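Local coordinates for protein calcium dodecin (Mycobacterium tuberculosis, PDB 3ONR) that binds calcium ions at interfaces between three subunits of a hollow, spherical dodecamer and may also sequester additional small ligands, at residues D31-I36 / V62-R67; I42-A47 / Y56-E61. The protein carries 2 engineered substitutions. All blocks are in the same frame, centred on the assembly; numbering follows the deposited sequence.

Contact 1: residues D31-I36 / V62-R67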
ATOM      1  N   ASP A  31       8.957  28.174 -12.116  1.00 34.28           N
ATOM      2  CA  ASP A  31      10.018  29.079 -12.601  1.00 36.79           C
ATOM      3  C   ASP A  31      10.752  28.416 -13.731  1.00 37.30           C
ATOM      4  O   ASP A  31      11.421  29.110 -14.496  1.00 38.19           O
ATOM      5  CB  ASP A  31      11.072  29.377 -11.532  1.00 39.37           C
ATOM      6  CG  ASP A  31      10.572  30.304 -10.411  1.00 44.79           C
ATOM      7  OD1 ASP A  31       9.576  31.068 -10.589  1.00 51.84           O
ATOM      8  OD2 ASP A  31      11.183  30.263  -9.310  1.00 52.12           O
ATOM      9  N   SER A  32      10.657  27.083 -13.817  1.00 35.28           N
ATOM     10  CA  SER A  32      11.351  26.253 -14.826  1.00 36.59           C
ATOM     11  C   SER A  32      10.476  25.781 -15.955  1.00 37.79           C
ATOM     12  O   SER A  32      10.918  25.706 -17.112  1.00 39.70           O
ATOM     13  CB  SER A  32      11.897  24.973 -14.214  1.00 33.79           C
ATOM     14  OG  SER A  32      13.084  25.216 -13.494  1.00 37.31           O
ATOM     15  N   VAL A  33       9.245  25.408 -15.651  1.00 36.63           N
ATOM     16  CA  VAL A  33       8.370  24.897 -16.690  1.00 37.64           C
ATOM     17  C   VAL A  33       7.055  25.632 -16.587  1.00 38.38           C
ATOM     18  O   VAL A  33       6.633  26.039 -15.516  1.00 37.69           O
ATOM     19  CB  VAL A  33       8.240  23.349 -16.605  1.00 36.15           C
ATOM     20  CG1 VAL A  33       9.596  22.687 -16.308  1.00 37.97           C
ATOM     21  CG2 VAL A  33       7.327  22.970 -15.494  1.00 35.27           C
ATOM     22  N   ASP A  34       6.414  25.829 -17.716  1.00 40.07           N
ATOM     23  CA  ASP A  34       5.214  26.629 -17.745  1.00 44.00           C
ATOM     24  C   ASP A  34       3.929  25.746 -17.696  1.00 43.18           C
ATOM     25  O   ASP A  34       2.836  26.251 -17.527  1.00 44.13           O
ATOM     26  CB  ASP A  34       5.258  27.514 -19.000  1.00 47.75           C
ATOM     27  CG  ASP A  34       5.485  26.696 -20.301  1.00 51.41           C
ATOM     28  OD1 ASP A  34       5.337  27.268 -21.414  1.00 59.04           O
ATOM     29  OD2 ASP A  34       5.794  25.478 -20.215  1.00 55.45           O
ATOM     30  N   ASP A  35       4.057  24.425 -17.792  1.00 42.08           N
ATOM     31  CA  ASP A  35       2.829  23.630 -17.969  1.00 43.67           C
ATOM     32  C   ASP A  35       2.276  22.865 -16.743  1.00 41.94           C
ATOM     33  O   ASP A  35       1.482  21.936 -16.886  1.00 42.94           O
ATOM     34  CB  ASP A  35       2.908  22.736 -19.232  1.00 44.09           C
ATOM     35  CG  ASP A  35       4.105  21.723 -19.201  1.00 43.66           C
ATOM     36  OD1 ASP A  35       5.145  21.994 -18.532  1.00 38.50           O
ATOM     37  OD2 ASP A  35       3.949  20.656 -19.862  1.00 43.75           O
ATOM     38  N   ILE A  36       2.666  23.249 -15.542  1.00 39.53           N
ATOM     39  CA  ILE A  36       2.156  22.511 -14.394  1.00 36.11           C
ATOM     40  C   ILE A  36       0.778  22.978 -13.953  1.00 36.28           C
ATOM     41  O   ILE A  36       0.568  24.176 -13.638  1.00 36.70           O
ATOM     42  CB  ILE A  36       3.115  22.566 -13.258  1.00 35.22           C
ATOM     43  CG1 ILE A  36       4.350  21.759 -13.609  1.00 32.49           C
ATOM     44  CG2 ILE A  36       2.451  21.965 -12.029  1.00 35.06           C
ATOM     45  CD1 ILE A  36       5.503  22.015 -12.695  1.00 33.08           C
ATOM     46  N   VAL A  62       4.760  16.348  -9.537  1.00 15.69           N
ATOM     47  CA  VAL A  62       4.275  17.166 -10.653  1.00 17.38           C
ATOM     48  C   VAL A  62       4.829  16.546 -11.952  1.00 17.83           C
ATOM     49  O   VAL A  62       5.839  15.839 -11.920  1.00 17.71           O
ATOM     50  CB  VAL A  62       4.787  18.681 -10.554  1.00 19.30           C
ATOM     51  CG1 VAL A  62       4.169  19.314  -9.286  1.00 18.51           C
ATOM     52  CG2 VAL A  62       6.325  18.711 -10.464  1.00 22.20           C
ATOM     53  N   SER A  63       4.181  16.856 -13.072  1.00 18.32           N
ATOM     54  CA  SER A  63       4.724  16.415 -14.369  1.00 20.02           C
ATOM     55  C   SER A  63       4.736  17.551 -15.363  1.00 21.64           C
ATOM     56  O   SER A  63       4.009  18.541 -15.194  1.00 23.68           O
ATOM     57  CB  SER A  63       3.921  15.249 -14.889  1.00 22.46           C
ATOM     58  OG  SER A  63       2.537  15.594 -14.961  1.00 25.86           O
ATOM     59  N   PHE A  64       5.524  17.421 -16.423  1.00 22.68           N
ATOM     60  CA  PHE A  64       5.631  18.480 -17.451  1.00 23.10           C
ATOM     61  C   PHE A  64       6.131  17.867 -18.717  1.00 23.69           C
ATOM     62  O   PHE A  64       6.767  16.796 -18.716  1.00 22.66           O
ATOM     63  CB  PHE A  64       6.655  19.600 -17.001  1.00 22.65           C
ATOM     64  CG  PHE A  64       7.956  19.051 -16.411  1.00 22.29           C
ATOM     65  CD1 PHE A  64       9.044  18.768 -17.216  1.00 23.49           C
ATOM     66  CD2 PHE A  64       8.022  18.710 -15.094  1.00 24.72           C
ATOM     67  CE1 PHE A  64      10.202  18.201 -16.687  1.00 26.39           C
ATOM     68  CE2 PHE A  64       9.190  18.166 -14.546  1.00 26.88           C
ATOM     69  CZ  PHE A  64      10.265  17.898 -15.332  1.00 23.93           C
ATOM     70  N   LYS A  65       5.764  18.493 -19.799  1.00 23.58           N
ATOM     71  CA  LYS A  65       6.236  18.036 -21.152  1.00 25.39           C
ATOM     72  C   LYS A  65       7.772  17.984 -21.239  1.00 24.41           C
ATOM     73  O   LYS A  65       8.452  18.887 -20.736  1.00 23.09           O
ATOM     74  CB  LYS A  65       5.665  18.980 -22.206  1.00 27.98           C
ATOM     75  CG  LYS A  65       5.639  18.437 -23.615  1.00 37.36           C
ATOM     76  CD  LYS A  65       4.455  19.065 -24.375  1.00 45.24           C
ATOM     77  CE  LYS A  65       4.457  18.620 -25.789  1.00 53.46           C
ATOM     78  NZ  LYS A  65       3.307  19.291 -26.463  1.00 56.84           N
ATOM     79  N   MET A  66       8.322  16.921 -21.856  1.00 25.51           N
ATOM     80  CA  MET A  66       9.778  16.818 -22.123  1.00 27.97           C
ATOM     81  C   MET A  66      10.082  17.645 -23.316  1.00 30.96           C
ATOM     82  O   MET A  66       9.498  17.399 -24.320  1.00 33.42           O
ATOM     83  CB  MET A  66      10.164  15.408 -22.561  1.00 30.03           C
ATOM     84  CG  MET A  66      10.048  14.364 -21.461  1.00 30.61           C
ATOM     85  SD  MET A  66      10.672  12.753 -22.086  1.00 39.70           S
ATOM     86  CE  MET A  66      10.838  12.257 -20.394  1.00 26.38           C
ATOM     87  N   ARG A  67      11.037  18.580 -23.245  1.00 31.08           N
ATOM     88  CA  ARG A  67      11.417  19.331 -24.475  1.00 35.25           C
ATOM     89  C   ARG A  67      12.569  18.602 -25.145  1.00 36.34           C
ATOM     90  O   ARG A  67      13.488  18.174 -24.431  1.00 35.83           O
ATOM     91  CB  ARG A  67      11.829  20.764 -24.113  1.00 35.25           C
TER
HETATM   92  O   HOH W   1       7.432  21.512 -20.463  1.00 17.94           O
HETATM   93  O   HOH W   2       1.469  19.216 -17.166  1.00 25.45           O
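The carboxylate of Asp35 reaches across to the end of strand 54-65 and takes the backbone N-H of Lys65 on the syn lone pair of OD2, at 2.8 Å from Lys65 N and nearly straight (171°). Asp35 CG sits between its own backbone N and carbonyl carbon (chi1 59°), a torsion that turns the carboxylate onto the Phe64-Lys65 backbone. OD1 of the same group lies 3.2 Å from Phe64 CB and accepts from a water that also donates to Lys65 O, so both oxygens are engaged with the strand. A second water donates to Asp35 O at 2.7 Å and, at the longer distance of 3.3 Å, to Ser63 O.

Beside this polar patch the contact turns apolar. Val33 divides its two methyls over Phe64: CG2 packs on CB at 3.8 Å, while CG1 lies over one ring face, off centre toward the rim, in a CH-pi contact 4.3 Å from the centroid. Next to Val33, farther back along the strand, Ile36 extends its chain (chi2 166°) until CD1 meets Val62 CB at 4.0 Å, and its CG1 rests against Ser63 O.

Further out, backbone hydrogen bonds to Ile8 and Lys6 of strand 4-14 hold Val62 and Phe64 in the sheet. Leu72 of a second subunit packs on both Val33 and Phe64, carrying this apolar cluster into the dodecamer interface. The contact thus fastens the turn after helix 18-32 to the C-terminal end of the central strand, within the helix-on-sheet fold of dodecins. Chemically, one carboxylate supplies an acceptor to an outer backbone N-H of the strand; one water links it to Lys65 O and the other joins the carbonyls of Asp35 and Ser63, each bridging two acceptors that cannot bond each other.

Contact 2: residues I42-A47 / Y56-E61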
ATOM      1  N   ILE A  42       2.276  13.644  -1.739  1.00 13.76           N
ATOM      2  CA  ILE A  42       2.749  12.262  -1.532  1.00 15.70           C
ATOM      3  C   ILE A  42       3.032  12.029  -0.042  1.00 17.98           C
ATOM      4  O   ILE A  42       2.682  10.965   0.506  1.00 17.66           O
ATOM      5  CB  ILE A  42       4.092  12.011  -2.324  1.00 15.30           C
ATOM      6  CG1 ILE A  42       3.881  12.437  -3.812  1.00 17.66           C
ATOM      7  CG2 ILE A  42       4.512  10.496  -2.346  1.00 19.14           C
ATOM      8  CD1 ILE A  42       2.659  11.728  -4.484  1.00 20.91           C
ATOM      9  N   GLU A  43       3.678  13.012   0.601  1.00 18.37           N
ATOM     10  CA  GLU A  43       4.031  12.825   2.054  1.00 19.21           C
ATOM     11  C   GLU A  43       4.137  14.168   2.731  1.00 19.09           C
ATOM     12  O   GLU A  43       4.391  15.161   2.082  1.00 16.58           O
ATOM     13  CB  GLU A  43       5.389  12.043   2.134  1.00 21.21           C
ATOM     14  CG  GLU A  43       5.749  11.687   3.576  1.00 27.32           C
ATOM     15  CD  GLU A  43       6.963  10.731   3.646  1.00 39.66           C
ATOM     16  OE1 GLU A  43       8.121  11.213   3.809  1.00 40.75           O
ATOM     17  OE2 GLU A  43       6.749   9.487   3.559  1.00 42.78           O
ATOM     18  N   GLN A  44       3.927  14.207   4.057  1.00 17.64           N
ATOM     19  CA  GLN A  44       4.149  15.413   4.853  1.00 18.81           C
ATOM     20  C   GLN A  44       4.922  14.986   6.105  1.00 18.03           C
ATOM     21  O   GLN A  44       4.817  13.851   6.643  1.00 18.42           O
ATOM     22  CB  GLN A  44       2.797  16.015   5.310  1.00 18.35           C
ATOM     23  CG  GLN A  44       2.015  16.607   4.151  1.00 19.14           C
ATOM     24  CD  GLN A  44       0.596  16.886   4.519  1.00 23.70           C
ATOM     25  OE1 GLN A  44       0.202  18.046   4.697  1.00 23.32           O
ATOM     26  NE2 GLN A  44      -0.151  15.821   4.728  1.00 23.13           N
ATOM     27  N   ASP A  45       5.770  15.898   6.518  1.00 17.43           N
ATOM     28  CA  ASP A  45       6.475  15.685   7.769  1.00 18.30           C
ATOM     29  C   ASP A  45       6.804  17.025   8.404  1.00 18.66           C
ATOM     30  O   ASP A  45       6.476  18.116   7.874  1.00 18.84           O
ATOM     31  CB  ASP A  45       7.690  14.714   7.660  1.00 19.13           C
ATOM     32  CG  ASP A  45       8.919  15.323   6.936  1.00 24.12           C
ATOM     33  OD1 ASP A  45       9.854  14.542   6.575  1.00 28.76           O
ATOM     34  OD2 ASP A  45       8.957  16.561   6.827  1.00 28.58           O
ATOM     35  N   MET A  46       7.409  16.923   9.575  1.00 21.65           N
ATOM     36  CA  MET A  46       8.008  18.088  10.224  1.00 24.23           C
ATOM     37  C   MET A  46       9.435  17.777  10.658  1.00 25.79           C
ATOM     38  O   MET A  46       9.730  16.688  11.176  1.00 25.91           O
ATOM     39  CB  MET A  46       7.216  18.534  11.440  1.00 25.42           C
ATOM     40  CG  MET A  46       5.814  18.916  11.103  1.00 29.70           C
ATOM     41  SD  MET A  46       4.786  18.460  12.528  1.00 38.91           S
ATOM     42  CE  MET A  46       5.217  19.735  13.570  1.00 27.19           C
ATOM     43  N   ALA A  47      10.326  18.734  10.413  1.00 27.35           N
ATOM     44  CA  ALA A  47      11.641  18.691  11.010  1.00 30.03           C
ATOM     45  C   ALA A  47      11.647  19.575  12.226  1.00 31.51           C
ATOM     46  O   ALA A  47      11.004  20.635  12.258  1.00 29.53           O
ATOM     47  CB  ALA A  47      12.677  19.147  10.001  1.00 33.16           C
ATOM     48  N   TYR A  56       7.693  22.758   8.539  1.00 23.37           N
ATOM     49  CA  TYR A  56       6.744  21.828   7.861  1.00 20.81           C
ATOM     50  C   TYR A  56       7.274  21.477   6.474  1.00 20.11           C
ATOM     51  O   TYR A  56       7.731  22.366   5.722  1.00 21.56           O
ATOM     52  CB  TYR A  56       5.381  22.506   7.715  1.00 19.85           C
ATOM     53  CG  TYR A  56       4.846  22.859   9.067  1.00 22.45           C
ATOM     54  CD1 TYR A  56       5.094  24.129   9.637  1.00 26.00           C
ATOM     55  CD2 TYR A  56       4.124  21.901   9.800  1.00 19.16           C
ATOM     56  CE1 TYR A  56       4.630  24.466  10.942  1.00 27.98           C
ATOM     57  CE2 TYR A  56       3.634  22.252  11.114  1.00 23.56           C
ATOM     58  CZ  TYR A  56       3.916  23.517  11.637  1.00 26.31           C
ATOM     59  OH  TYR A  56       3.503  23.811  12.943  1.00 26.17           O
ATOM     60  N   ARG A  57       7.275  20.198   6.135  1.00 19.40           N
ATOM     61  CA  ARG A  57       7.876  19.809   4.851  1.00 19.44           C
ATOM     62  C   ARG A  57       6.860  18.949   4.071  1.00 17.85           C
ATOM     63  O   ARG A  57       6.103  18.162   4.661  1.00 18.35           O
ATOM     64  CB  ARG A  57       9.147  18.977   5.058  1.00 19.23           C
ATOM     65  CG  ARG A  57      10.209  19.681   5.982  1.00 20.72           C
ATOM     66  CD  ARG A  57      11.589  18.999   5.913  1.00 26.05           C
ATOM     67  NE  ARG A  57      11.543  17.629   6.425  1.00 26.54           N
ATOM     68  CZ  ARG A  57      12.605  16.887   6.726  1.00 32.84           C
ATOM     69  NH1 ARG A  57      13.842  17.406   6.596  1.00 29.40           N
ATOM     70  NH2 ARG A  57      12.417  15.618   7.147  1.00 28.71           N
ATOM     71  N   ILE A  58       6.772  19.140   2.748  1.00 17.43           N
ATOM     72  CA  ILE A  58       5.729  18.418   1.990  1.00 15.57           C
ATOM     73  C   ILE A  58       6.293  17.985   0.622  1.00 17.72           C
ATOM     74  O   ILE A  58       6.938  18.794  -0.020  1.00 17.28           O
ATOM     75  CB  ILE A  58       4.436  19.238   1.856  1.00 16.33           C
ATOM     76  CG1 ILE A  58       3.330  18.448   1.145  1.00 15.73           C
ATOM     77  CG2 ILE A  58       4.699  20.556   1.042  1.00 13.90           C
ATOM     78  CD1 ILE A  58       1.937  19.124   1.391  1.00 17.31           C
ATOM     79  N   LYS A  59       6.118  16.695   0.299  1.00 14.98           N
ATOM     80  CA  LYS A  59       6.651  16.103  -0.951  1.00 14.68           C
ATOM     81  C   LYS A  59       5.451  16.114  -1.892  1.00 14.44           C
ATOM     82  O   LYS A  59       4.345  15.566  -1.546  1.00 14.87           O
ATOM     83  CB  LYS A  59       7.146  14.649  -0.702  1.00 15.80           C
ATOM     84  CG  LYS A  59       7.672  14.019  -1.995  1.00 18.57           C
ATOM     85  CD  LYS A  59       8.635  12.896  -1.689  1.00 29.76           C
ATOM     86  CE  LYS A  59       7.964  11.705  -1.132  1.00 33.64           C
ATOM     87  NZ  LYS A  59       8.993  10.560  -1.045  1.00 35.46           N
ATOM     88  N   LEU A  60       5.679  16.689  -3.075  1.00 15.63           N
ATOM     89  CA  LEU A  60       4.691  16.853  -4.128  1.00 17.14           C
ATOM     90  C   LEU A  60       5.152  16.136  -5.419  1.00 16.25           C
ATOM     91  O   LEU A  60       6.315  16.124  -5.717  1.00 16.40           O
ATOM     92  CB  LEU A  60       4.542  18.298  -4.516  1.00 17.27           C
ATOM     93  CG  LEU A  60       4.131  19.291  -3.369  1.00 18.82           C
ATOM     94  CD1 LEU A  60       4.107  20.679  -3.886  1.00 22.50           C
ATOM     95  CD2 LEU A  60       2.725  18.897  -2.849  1.00 19.73           C
ATOM     96  N   GLU A  61       4.203  15.607  -6.156  1.00 15.67           N
ATOM     97  CA  GLU A  61       4.562  15.002  -7.486  1.00 17.03           C
ATOM     98  C   GLU A  61       3.959  15.936  -8.557  1.00 17.43           C
ATOM     99  O   GLU A  61       2.763  16.262  -8.490  1.00 18.01           O
ATOM    100  CB  GLU A  61       3.937  13.604  -7.566  1.00 20.13           C
ATOM    101  CG  GLU A  61       4.236  12.856  -8.856  1.00 22.50           C
ATOM    102  CD  GLU A  61       3.466  11.531  -9.021  1.00 31.82           C
ATOM    103  OE1 GLU A  61       2.978  11.263 -10.124  1.00 37.63           O
ATOM    104  OE2 GLU A  61       3.366  10.715  -8.091  1.00 39.46           O
TER
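Ile42 and Glu43 both direct their backbone N-H groups at one acceptor, Lys59 O, forming a classic beta bulge in the antiparallel hairpin of strands 38-48 and 54-65. Lys59 O is 2.8 Å from Ile42 N but 3.4 Å from Glu43 N, a weak bond. Glu43 still pairs with Lys59 as a hydrogen-bonded pair within the bulge; from there the pairing is regular, Asp45 with Arg57 hydrogen-bonded, Gln44 with Ile58 and Met46 with Tyr56 non-hydrogen-bonded.

The sheet's two faces differ in chemistry. Gln44, Met46, Tyr56 and Ile58 share the face on which helix 18-32 packs. There Gln44 CG runs alongside Ile58, 3.7 Å from CD1, and Met46 lies beside Tyr56 with its CG 3.7 Å from Tyr56 CD2; the sulfur makes an oblique Met-aromatic contact with the ring. Trp18 meets the Tyr56 ring edge-to-face and bonds through NE1 to Asp45 O. Asp45 and Met46 also pair with a strand of another subunit, so the sheet runs on across that interface.

On the other face Lys59 bends at chi3 (71°), bringing CE to 3.9 Å from Ile42 CG2; its ammonium forms a salt bridge with Glu61 of a neighbouring subunit, a different chain from the one that extends the sheet. Near the hairpin's turn end, Asp45 and Arg57 form a two-point salt bridge, which probably fixes the guanidinium's rotation. Ala47 CB packs over one guanidinium face, 4.0 Å from Arg57 CZ. The grip is side-on and uneven: Arg57 NE reaches Asp45 OD2 at 2.8 Å, almost straight (177°) and with the oxygen in the guanidinium plane, while NH2 meets OD1 from above the carboxylate plane, 35° out of it.

How the contacts relate
From the N terminus the chain runs through strand 4-14 and helix 18-32, turns at 31-36, follows strand 38-48 outward and returns along strand 54-65. Contact 2 closes the short hairpin loop between the last two strands, with eight residues between its segments. Contact 1 closes the wider loop, joining the turn after the helix to the last part of strand 54-65, so contact 2 is nested inside it. Both draw on strand 54-65, whose segments 56-61 and 62-67 adjoin, yet their centres lie about 21 Å apart on opposite sides of the chain's centre. Together they tie this central strand to edge strand 38-48 and to the turn that follows the helix.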